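Local coordinates for nucleoside diphosphate kinase (Pyrobaculum aerophilum, PDB 1XQI), which probably makes nucleoside triphosphates other than ATP by passing the ATP gamma phosphate to nucleoside diphosphates through a phosphorylated active-site intermediate, at residues Val15-Pro24 and Asn117-Val128; Glu57-Ser65 and Glu179-Trp187. The protein carries 6 engineered substitutions. All coordinates share one frame; numbering follows the deposited sequence.

Contact 1. Residues Val15-Pro24 and Asn117-Val128. Engineered in segment 117-128: Asn117 (natural residue Ile).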
loop_
_atom_site.group_PDB
_atom_site.type_symbol
_atom_site.label_atom_id
_atom_site.label_comp_id
_atom_site.label_asym_id
_atom_site.label_seq_id
_atom_site.Cartn_x
_atom_site.Cartn_y
_atom_site.Cartn_z
ATOM N N VAL A 15 -15.282 -15.608 5.180
ATOM C CA VAL A 15 -14.676 -15.522 3.818
ATOM C C VAL A 15 -13.106 -15.581 3.768
ATOM O O VAL A 15 -12.404 -14.961 4.588
ATOM C CB VAL A 15 -15.291 -14.363 2.937
ATOM C CG1 VAL A 15 -15.160 -14.696 1.474
ATOM C CG2 VAL A 15 -16.800 -14.120 3.235
ATOM N N GLU A 16 -12.604 -16.348 2.787
ATOM C CA GLU A 16 -11.205 -16.764 2.612
ATOM C C GLU A 16 -10.269 -15.591 2.236
ATOM O O GLU A 16 -10.686 -14.620 1.607
ATOM C CB GLU A 16 -11.186 -17.898 1.562
ATOM C CG GLU A 16 -9.861 -18.205 0.898
ATOM C CD GLU A 16 -9.885 -19.476 0.026
ATOM O OE1 GLU A 16 -10.682 -20.401 0.305
ATOM O OE2 GLU A 16 -9.100 -19.567 -0.955
ATOM N N LYS A 17 -9.013 -15.678 2.654
ATOM C CA LYS A 17 -8.047 -14.602 2.530
ATOM C C LYS A 17 -6.788 -15.199 1.984
ATOM O O LYS A 17 -6.540 -16.397 2.143
ATOM C CB LYS A 17 -7.688 -14.059 3.906
ATOM C CG LYS A 17 -8.586 -13.017 4.411
ATOM C CD LYS A 17 -8.121 -12.475 5.740
ATOM C CE LYS A 17 -9.065 -12.875 6.846
ATOM N NZ LYS A 17 -8.621 -14.146 7.412
ATOM N N THR A 18 -5.929 -14.388 1.405
ATOM C CA THR A 18 -4.647 -14.921 0.962
ATOM C C THR A 18 -3.578 -13.854 1.078
ATOM O O THR A 18 -3.891 -12.677 1.160
ATOM C CB THR A 18 -4.731 -15.485 -0.482
ATOM O OG1 THR A 18 -3.521 -16.192 -0.798
ATOM C CG2 THR A 18 -5.015 -14.341 -1.507
ATOM N N LEU A 19 -2.320 -14.266 1.100
ATOM C CA LEU A 19 -1.229 -13.324 1.250
ATOM C C LEU A 19 -0.520 -13.196 -0.091
ATOM O O LEU A 19 -0.117 -14.212 -0.717
ATOM C CB LEU A 19 -0.263 -13.854 2.316
ATOM C CG LEU A 19 0.916 -13.056 2.898
ATOM C CD1 LEU A 19 2.009 -12.851 1.896
ATOM C CD2 LEU A 19 0.435 -11.736 3.464
ATOM N N LEU A 20 -0.351 -11.950 -0.518
ATOM C CA LEU A 20 0.410 -11.637 -1.709
ATOM C C LEU A 20 1.567 -10.696 -1.369
ATOM O O LEU A 20 1.384 -9.727 -0.649
ATOM C CB LEU A 20 -0.512 -11.034 -2.793
ATOM C CG LEU A 20 0.295 -10.802 -4.077
ATOM C CD1 LEU A 20 0.083 -11.858 -5.207
ATOM C CD2 LEU A 20 0.065 -9.380 -4.529
ATOM N N ILE A 21 2.759 -10.983 -1.896
ATOM C CA ILE A 21 3.944 -10.112 -1.711
ATOM C C ILE A 21 4.435 -9.605 -3.051
ATOM O O ILE A 21 4.735 -10.410 -3.936
ATOM C CB ILE A 21 5.135 -10.867 -1.084
ATOM C CG1 ILE A 21 4.665 -11.606 0.183
ATOM C CG2 ILE A 21 6.316 -9.884 -0.827
ATOM C CD1 ILE A 21 5.735 -12.390 0.891
ATOM N N LEU A 22 4.489 -8.288 -3.226
ATOM C CA LEU A 22 5.194 -7.738 -4.367
ATOM C C LEU A 22 6.663 -7.713 -3.950
ATOM O O LEU A 22 7.000 -7.136 -2.925
ATOM C CB LEU A 22 4.666 -6.359 -4.789
ATOM C CG LEU A 22 3.289 -6.327 -5.478
ATOM C CD1 LEU A 22 2.825 -7.665 -6.017
ATOM C CD2 LEU A 22 2.178 -5.791 -4.572
ATOM N N LYS A 23 7.504 -8.368 -4.749
ATOM C CA LYS A 23 8.945 -8.584 -4.473
ATOM C C LYS A 23 9.750 -7.388 -4.929
ATOM O O LYS A 23 9.236 -6.540 -5.663
ATOM C CB LYS A 23 9.432 -9.838 -5.208
ATOM C CG LYS A 23 8.588 -11.086 -4.955
ATOM C CD LYS A 23 9.309 -12.353 -5.424
ATOM C CE LYS A 23 8.642 -13.633 -4.860
ATOM N NZ LYS A 23 9.105 -14.861 -5.606
ATOM N N PRO A 24 11.010 -7.290 -4.508
ATOM C CA PRO A 24 11.680 -6.004 -4.766
ATOM C C PRO A 24 11.716 -5.525 -6.243
ATOM O O PRO A 24 11.492 -4.322 -6.495
ATOM C CB PRO A 24 13.052 -6.213 -4.173
ATOM C CG PRO A 24 12.829 -7.337 -3.105
ATOM C CD PRO A 24 11.872 -8.235 -3.766
ATOM N N ASN A 117 9.738 -4.742 -0.122
ATOM C CA ASN A 117 8.559 -5.493 -0.548
ATOM C C ASN A 117 7.298 -4.760 -0.121
ATOM O O ASN A 117 7.330 -3.825 0.684
ATOM C CB ASN A 117 8.502 -6.872 0.111
ATOM C CG ASN A 117 9.658 -7.765 -0.267
ATOM O OD1 ASN A 117 10.536 -8.052 0.557
ATOM N ND2 ASN A 117 9.668 -8.220 -1.515
ATOM N N VAL A 118 6.172 -5.203 -0.650
ATOM C CA VAL A 118 4.866 -4.694 -0.281
ATOM C C VAL A 118 4.083 -5.965 -0.088
ATOM O O VAL A 118 4.067 -6.817 -0.982
ATOM C CB VAL A 118 4.277 -3.755 -1.393
ATOM C CG1 VAL A 118 2.750 -3.525 -1.226
ATOM C CG2 VAL A 118 4.990 -2.414 -1.351
ATOM N N VAL A 119 3.513 -6.112 1.110
ATOM C CA VAL A 119 2.742 -7.268 1.527
ATOM C C VAL A 119 1.263 -6.872 1.599
ATOM O O VAL A 119 0.914 -5.805 2.135
ATOM C CB VAL A 119 3.187 -7.752 2.936
ATOM C CG1 VAL A 119 2.610 -9.142 3.228
ATOM C CG2 VAL A 119 4.715 -7.844 3.003
HETATM N N MSE A 120 0.385 -7.716 1.075
HETATM C CA MSE A 120 -1.056 -7.413 1.151
HETATM C C MSE A 120 -1.815 -8.687 1.448
HETATM O O MSE A 120 -1.364 -9.811 1.179
HETATM C CB MSE A 120 -1.610 -6.674 -0.140
HETATM C CG MSE A 120 -1.571 -7.491 -1.445
HETATM SE SE MSE A 120 -2.027 -6.510 -2.899
HETATM C CE MSE A 120 -0.522 -5.608 -2.896
ATOM N N VAL A 121 -2.988 -8.498 2.036
ATOM C CA VAL A 121 -3.901 -9.618 2.246
ATOM C C VAL A 121 -5.125 -9.318 1.418
ATOM O O VAL A 121 -5.644 -8.193 1.449
ATOM C CB VAL A 121 -4.234 -9.794 3.710
ATOM C CG1 VAL A 121 -5.292 -10.916 3.919
ATOM C CG2 VAL A 121 -2.965 -10.148 4.476
ATOM N N LEU A 122 -5.547 -10.298 0.648
ATOM C CA LEU A 122 -6.661 -10.150 -0.264
ATOM C C LEU A 122 -7.711 -11.140 0.210
ATOM O O LEU A 122 -7.392 -12.326 0.455
ATOM C CB LEU A 122 -6.246 -10.483 -1.710
ATOM C CG LEU A 122 -5.330 -9.446 -2.365
ATOM C CD1 LEU A 122 -4.490 -10.127 -3.432
ATOM C CD2 LEU A 122 -6.190 -8.346 -2.942
ATOM N N LYS A 123 -8.934 -10.627 0.351
ATOM C CA LYS A 123 -10.107 -11.339 0.817
ATOM C C LYS A 123 -11.159 -11.428 -0.312
ATOM O O LYS A 123 -11.495 -10.433 -1.007
ATOM C CB LYS A 123 -10.704 -10.577 2.035
ATOM C CG LYS A 123 -11.878 -11.279 2.777
ATOM C CD LYS A 123 -12.651 -10.284 3.641
ATOM C CE LYS A 123 -13.735 -10.932 4.540
ATOM N NZ LYS A 123 -13.165 -11.180 5.913
ATOM N N GLY A 124 -11.660 -12.625 -0.523
ATOM C CA GLY A 124 -12.801 -12.794 -1.379
ATOM C C GLY A 124 -13.049 -14.264 -1.560
ATOM O O GLY A 124 -12.198 -15.107 -1.180
ATOM N N ASN A 125 -14.207 -14.586 -2.137
ATOM C CA ASN A 125 -14.517 -15.971 -2.504
ATOM C C ASN A 125 -13.343 -16.690 -3.198
ATOM O O ASN A 125 -12.874 -16.257 -4.251
ATOM C CB ASN A 125 -15.771 -16.045 -3.390
ATOM C CG ASN A 125 -16.110 -17.489 -3.773
ATOM O OD1 ASN A 125 -16.323 -18.355 -2.895
ATOM N ND2 ASN A 125 -16.092 -17.774 -5.071
ATOM N N ARG A 126 -12.864 -17.767 -2.579
ATOM C CA ARG A 126 -11.786 -18.642 -3.140
ATOM C C ARG A 126 -10.520 -17.899 -3.529
ATOM O O ARG A 126 -9.870 -18.198 -4.550
ATOM C CB ARG A 126 -12.325 -19.504 -4.281
ATOM C CG ARG A 126 -13.508 -20.315 -3.808
ATOM C CD ARG A 126 -14.193 -21.084 -4.929
ATOM N NE ARG A 126 -13.353 -22.198 -5.334
ATOM C CZ ARG A 126 -13.718 -23.156 -6.164
ATOM N NH1 ARG A 126 -14.929 -23.153 -6.687
ATOM N NH2 ARG A 126 -12.857 -24.113 -6.466
ATOM N N ALA A 127 -10.170 -16.956 -2.665
ATOM C CA ALA A 127 -9.102 -16.021 -2.876
ATOM C C ALA A 127 -7.812 -16.652 -3.278
ATOM O O ALA A 127 -7.092 -16.068 -4.066
ATOM C CB ALA A 127 -8.872 -15.200 -1.629
ATOM N N VAL A 128 -7.500 -17.821 -2.724
ATOM C CA VAL A 128 -6.184 -18.423 -2.893
ATOM C C VAL A 128 -6.011 -18.889 -4.322
ATOM O O VAL A 128 -5.001 -18.536 -4.960
ATOM C CB VAL A 128 -5.918 -19.569 -1.852
ATOM C CG1 VAL A 128 -4.688 -20.431 -2.208
ATOM C CG2 VAL A 128 -5.729 -19.005 -0.478
HETATM O O HOH W 1 -13.534 -19.069 -0.103
HETATM O O HOH W 2 -2.908 -17.372 -3.503
#

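Contact 2. Residues Glu57-Ser65 and Glu179-Trp187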
loop_
_atom_site.group_PDB
_atom_site.type_symbol
_atom_site.label_atom_id
_atom_site.label_comp_id
_atom_site.label_asym_id
_atom_site.label_seq_id
_atom_site.Cartn_x
_atom_site.Cartn_y
_atom_site.Cartn_z
ATOM N N GLU A 57 16.711 -12.953 8.441
ATOM C CA GLU A 57 16.083 -13.975 9.322
ATOM C C GLU A 57 14.594 -14.086 9.098
ATOM O O GLU A 57 14.048 -15.186 9.125
ATOM C CB GLU A 57 16.376 -13.822 10.827
ATOM C CG GLU A 57 16.767 -12.421 11.275
ATOM C CD GLU A 57 18.280 -12.078 11.038
ATOM O OE1 GLU A 57 19.157 -12.814 11.591
ATOM O OE2 GLU A 57 18.569 -11.059 10.323
ATOM N N GLU A 58 13.945 -12.949 8.853
ATOM C CA GLU A 58 12.499 -12.908 8.600
ATOM C C GLU A 58 12.111 -13.719 7.372
ATOM O O GLU A 58 11.153 -14.480 7.402
ATOM C CB GLU A 58 12.027 -11.463 8.429
ATOM C CG GLU A 58 12.031 -10.598 9.704
ATOM C CD GLU A 58 11.415 -9.223 9.451
ATOM O OE1 GLU A 58 11.901 -8.516 8.529
ATOM O OE2 GLU A 58 10.451 -8.846 10.166
ATOM N N ILE A 59 12.864 -13.572 6.293
ATOM C CA ILE A 59 12.582 -14.327 5.101
ATOM C C ILE A 59 12.918 -15.812 5.299
ATOM O O ILE A 59 12.156 -16.691 4.820
ATOM C CB ILE A 59 13.212 -13.689 3.857
ATOM C CG1 ILE A 59 12.693 -12.242 3.668
ATOM C CG2 ILE A 59 12.897 -14.501 2.631
ATOM C CD1 ILE A 59 11.141 -12.064 3.703
ATOM N N GLU A 60 14.011 -16.083 6.038
ATOM C CA GLU A 60 14.384 -17.454 6.471
ATOM C C GLU A 60 13.229 -18.133 7.174
ATOM O O GLU A 60 12.925 -19.278 6.890
ATOM C CB GLU A 60 15.630 -17.469 7.383
ATOM C CG GLU A 60 16.869 -18.153 6.788
ATOM C CD GLU A 60 18.208 -17.465 7.177
ATOM O OE1 GLU A 60 18.979 -18.035 7.983
ATOM O OE2 GLU A 60 18.518 -16.362 6.675
ATOM N N ARG A 61 12.551 -17.422 8.064
ATOM C CA ARG A 61 11.413 -18.025 8.772
ATOM C C ARG A 61 10.096 -17.974 8.020
ATOM O O ARG A 61 9.196 -18.753 8.331
ATOM C CB ARG A 61 11.234 -17.465 10.188
ATOM C CG ARG A 61 12.207 -18.046 11.215
ATOM C CD ARG A 61 12.086 -17.322 12.563
ATOM N NE ARG A 61 12.604 -15.945 12.484
ATOM C CZ ARG A 61 11.853 -14.834 12.431
ATOM N NH1 ARG A 61 10.509 -14.889 12.476
ATOM N NH2 ARG A 61 12.450 -13.643 12.333
ATOM N N PHE A 62 9.958 -17.092 7.039
ATOM C CA PHE A 62 8.687 -17.028 6.307
ATOM C C PHE A 62 8.532 -18.208 5.354
ATOM O O PHE A 62 7.433 -18.758 5.189
ATOM C CB PHE A 62 8.575 -15.707 5.541
ATOM C CG PHE A 62 7.390 -15.639 4.605
ATOM C CD1 PHE A 62 7.572 -15.727 3.228
ATOM C CD2 PHE A 62 6.094 -15.495 5.109
ATOM C CE1 PHE A 62 6.479 -15.682 2.344
ATOM C CE2 PHE A 62 5.014 -15.436 4.237
ATOM C CZ PHE A 62 5.214 -15.542 2.829
ATOM N N TYR A 63 9.635 -18.576 4.698
ATOM C CA TYR A 63 9.660 -19.764 3.841
ATOM C C TYR A 63 9.823 -21.008 4.641
ATOM O O TYR A 63 10.540 -20.982 5.616
ATOM C CB TYR A 63 10.747 -19.668 2.794
ATOM C CG TYR A 63 10.279 -18.793 1.715
ATOM C CD1 TYR A 63 10.769 -17.505 1.586
ATOM C CD2 TYR A 63 9.309 -19.215 0.854
ATOM C CE1 TYR A 63 10.314 -16.672 0.618
ATOM C CE2 TYR A 63 8.847 -18.387 -0.144
ATOM C CZ TYR A 63 9.366 -17.104 -0.252
ATOM O OH TYR A 63 8.921 -16.252 -1.252
ATOM N N PRO A 64 9.151 -22.108 4.235
ATOM C CA PRO A 64 9.230 -23.354 5.032
ATOM C C PRO A 64 10.652 -23.843 5.152
ATOM O O PRO A 64 11.515 -23.480 4.334
ATOM C CB PRO A 64 8.425 -24.367 4.213
ATOM C CG PRO A 64 7.462 -23.489 3.375
ATOM C CD PRO A 64 8.303 -22.266 3.032
ATOM N N SER A 65 10.902 -24.653 6.176
ATOM C CA SER A 65 12.168 -25.333 6.272
ATOM C C SER A 65 11.948 -26.842 6.319
ATOM O O SER A 65 12.855 -27.601 6.677
ATOM C CB SER A 65 12.924 -24.798 7.467
ATOM O OG SER A 65 12.610 -23.414 7.641
ATOM N N GLU A 179 -1.593 -22.643 4.264
ATOM C CA GLU A 179 -0.427 -21.813 4.151
ATOM C C GLU A 179 -0.749 -20.291 4.239
ATOM O O GLU A 179 0.023 -19.507 4.811
ATOM C CB GLU A 179 0.293 -22.202 2.869
ATOM C CG GLU A 179 1.761 -21.952 2.939
ATOM C CD GLU A 179 2.566 -22.925 3.820
ATOM O OE1 GLU A 179 2.076 -23.456 4.841
ATOM O OE2 GLU A 179 3.741 -23.096 3.487
ATOM N N ALA A 180 -1.905 -19.882 3.720
ATOM C CA ALA A 180 -2.337 -18.484 3.846
ATOM C C ALA A 180 -2.600 -18.047 5.281
ATOM O O ALA A 180 -2.105 -16.998 5.679
ATOM C CB ALA A 180 -3.531 -18.173 2.938
ATOM N N GLU A 181 -3.337 -18.821 6.083
ATOM C CA GLU A 181 -3.512 -18.432 7.506
ATOM C C GLU A 181 -2.133 -18.298 8.214
ATOM O O GLU A 181 -1.942 -17.453 9.091
ATOM C CB GLU A 181 -4.508 -19.352 8.275
ATOM N N ARG A 182 -1.148 -19.072 7.775
ATOM C CA ARG A 182 0.189 -18.963 8.370
ATOM C C ARG A 182 0.994 -17.738 7.887
ATOM O O ARG A 182 1.571 -17.002 8.682
ATOM C CB ARG A 182 0.977 -20.242 8.094
ATOM C CG ARG A 182 1.809 -20.644 9.250
ATOM C CD ARG A 182 2.972 -21.528 8.823
ATOM N NE ARG A 182 4.010 -20.773 8.141
ATOM C CZ ARG A 182 4.260 -20.838 6.842
ATOM N NH1 ARG A 182 3.524 -21.648 6.091
ATOM N NH2 ARG A 182 5.246 -20.103 6.314
ATOM N N GLU A 183 1.040 -17.525 6.580
ATOM C CA GLU A 183 1.758 -16.393 6.030
ATOM C C GLU A 183 1.086 -15.080 6.448
ATOM O O GLU A 183 1.809 -14.088 6.693
ATOM C CB GLU A 183 1.889 -16.516 4.520
ATOM C CG GLU A 183 2.509 -17.824 4.086
ATOM C CD GLU A 183 2.624 -17.966 2.562
ATOM O OE1 GLU A 183 3.495 -18.781 2.098
ATOM O OE2 GLU A 183 1.845 -17.280 1.836
ATOM N N ILE A 184 -0.255 -15.090 6.596
ATOM C CA ILE A 184 -0.983 -13.929 7.131
ATOM C C ILE A 184 -0.570 -13.576 8.569
ATOM O O ILE A 184 -0.179 -12.427 8.831
ATOM C CB ILE A 184 -2.522 -14.021 6.999
ATOM C CG1 ILE A 184 -2.959 -13.924 5.546
ATOM C CG2 ILE A 184 -3.180 -12.906 7.803
ATOM C CD1 ILE A 184 -4.401 -14.407 5.323
ATOM N N ARG A 185 -0.647 -14.539 9.489
ATOM C CA ARG A 185 -0.192 -14.317 10.908
ATOM C C ARG A 185 1.273 -13.843 10.967
ATOM O O ARG A 185 1.621 -12.925 11.696
ATOM C CB ARG A 185 -0.398 -15.575 11.820
ATOM C CG ARG A 185 0.179 -15.405 13.315
ATOM C CD ARG A 185 0.854 -16.700 13.939
ATOM N NE ARG A 185 1.421 -17.540 12.864
ATOM C CZ ARG A 185 2.655 -17.430 12.335
ATOM N NH1 ARG A 185 3.543 -16.534 12.811
ATOM N NH2 ARG A 185 3.001 -18.240 11.323
ATOM N N PHE A 186 2.113 -14.473 10.161
ATOM C CA PHE A 186 3.538 -14.151 10.111
ATOM C C PHE A 186 3.834 -12.669 9.937
ATOM O O PHE A 186 4.702 -12.160 10.623
ATOM C CB PHE A 186 4.257 -14.960 9.013
ATOM C CG PHE A 186 5.721 -14.679 8.951
ATOM C CD1 PHE A 186 6.613 -15.400 9.741
ATOM C CD2 PHE A 186 6.215 -13.650 8.142
ATOM C CE1 PHE A 186 7.976 -15.106 9.720
ATOM C CE2 PHE A 186 7.571 -13.365 8.101
ATOM C CZ PHE A 186 8.452 -14.090 8.892
ATOM N N TRP A 187 3.132 -12.000 9.009
ATOM C CA TRP A 187 3.338 -10.577 8.680
ATOM C C TRP A 187 2.436 -9.567 9.398
ATOM O O TRP A 187 2.790 -8.404 9.454
ATOM C CB TRP A 187 3.144 -10.353 7.186
ATOM C CG TRP A 187 4.207 -10.913 6.305
ATOM C CD1 TRP A 187 4.088 -11.964 5.436
ATOM C CD2 TRP A 187 5.547 -10.442 6.187
ATOM N NE1 TRP A 187 5.292 -12.195 4.798
ATOM C CE2 TRP A 187 6.200 -11.268 5.225
ATOM C CE3 TRP A 187 6.277 -9.419 6.817
ATOM C CZ2 TRP A 187 7.542 -11.092 4.864
ATOM C CZ3 TRP A 187 7.618 -9.238 6.462
ATOM C CH2 TRP A 187 8.242 -10.085 5.495
HETATM O O HOH W 3 6.086 -19.116 2.576
#

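Contact 1. Residues Val15-Pro24 and Asn117-Val128
The carboxylate of Glu16 has the CA of Arg126 over one face, 3.8 Å from Glu16 CD, while at its rim OE2 turns the anti lone pair to the backbone N of Val128, 3.0 Å away. The engineered Asn117 has its amide at the opposite end: Ile21 CG2 lies off one side of the amide plane, Pro24 CD off the other, and ND2 donates in that plane to Leu22 O (3.2 Å), which also accepts from Val118 N. Glu16 gets to the start of helix 127-135 because CG stands anti to the backbone N (chi1 162°) and the chain runs on extended. With the carboxylate cut back to an alanine, the Val128 N-H at the helix start would probably lose its acceptor. Between these ends, strands 17-22 and 117-123 pair antiparallel as the central strands of the ferredoxin fold. On the face turned to helix 32-42, Leu20 and selenomethionine Met120 lie side by side, Leu20 CD2 3.9 Å from Met120 SE. On the other face Leu19 CD2 presses on Val119 CG1 (3.4 Å) and meets Val121 CG2. Gly124 N closes the pairing on Glu16 O at 3.1 Å, and a water bridges Thr18 OG1 to Val128 O.

Contact 2. Residues Glu57-Ser65 and Glu179-Trp187
Phe62 is the residue that Glu183, Phe186 and Trp187 close around. Its CB sits over the face of the Phe186 ring, 3.9 Å from the centroid, a CH-pi contact. The ring itself meets Phe186 obliquely, the two planes 53° apart. Trp187 brings NE1 over one face of Phe62, 3.3 Å from CE2, and the five-membered ring is likewise inclined to it, at 51°. At the edge of the same ring Glu183 CB lies near the plane, and the carboxylate reaches on past CZ; on this side a water lies within bonding distance of both Phe62 O and Glu183 OE1. With CG anti to the backbone N (chi1 172°), Phe62 projects its ring across the gap into this aromatic cluster. Ile59 CD1 touches the edge of the indole at CZ2 (3.9 Å), and Ile59, Phe62, Glu183 and Trp187 are all buried.

The solvent side is looser and more polar. Exposed Arg61 brings NH1 to 3.7 Å from Phe186 CE1, at a slant, and Pro64 CG meets Glu179 OE2 where both residues are partly exposed. No direct hydrogen bond joins the two segments anywhere.

The short helical segments run nearly antiparallel with axes 11.3 Å apart, so long side chains must span the distance. Glu183 OE2 is hydrogen-bonded to Ser174 OG and to NE2 of His172, the predicted phosphohistidine, whose ring meets Phe62 edge-to-face; Phe62 and Glu183 thus bear directly on that residue, with Phe186 and Trp187 backing Phe62, consistent with positioning the histidine ring. Ile59 and Tyr63 lean on helix 97-112, whose Lys105 binds the backbone oxygens of Glu60, Tyr63 and Pro64, while helix 177-187 lies against the sheet, with Glu183 on Leu19, Ile184 on Val121 and Trp187 on Ile21 and Val119.

From the N terminus, the chain lays down strand 17-22, passes through helix 32-42, strand 45-52 and helix 56-62, then the insert at 68-100 and helix 97-112, before strand 117-123 returns to pair with the first; that is where contact 1 closes its loop. Contact 2 opens inside this loop, at 57-65, and closes beyond it at 179-187, so the two cross rather than nest. Contact 1 builds the middle of the sheet; contact 2 ties the helix leading to the insert to the C-terminal helix on one face of that sheet. They meet directly where Ile21 CD1 packs on Phe62 CE1 at 3.7 Å and Ile184 CD1 on Lys17 CB at 3.6 Å.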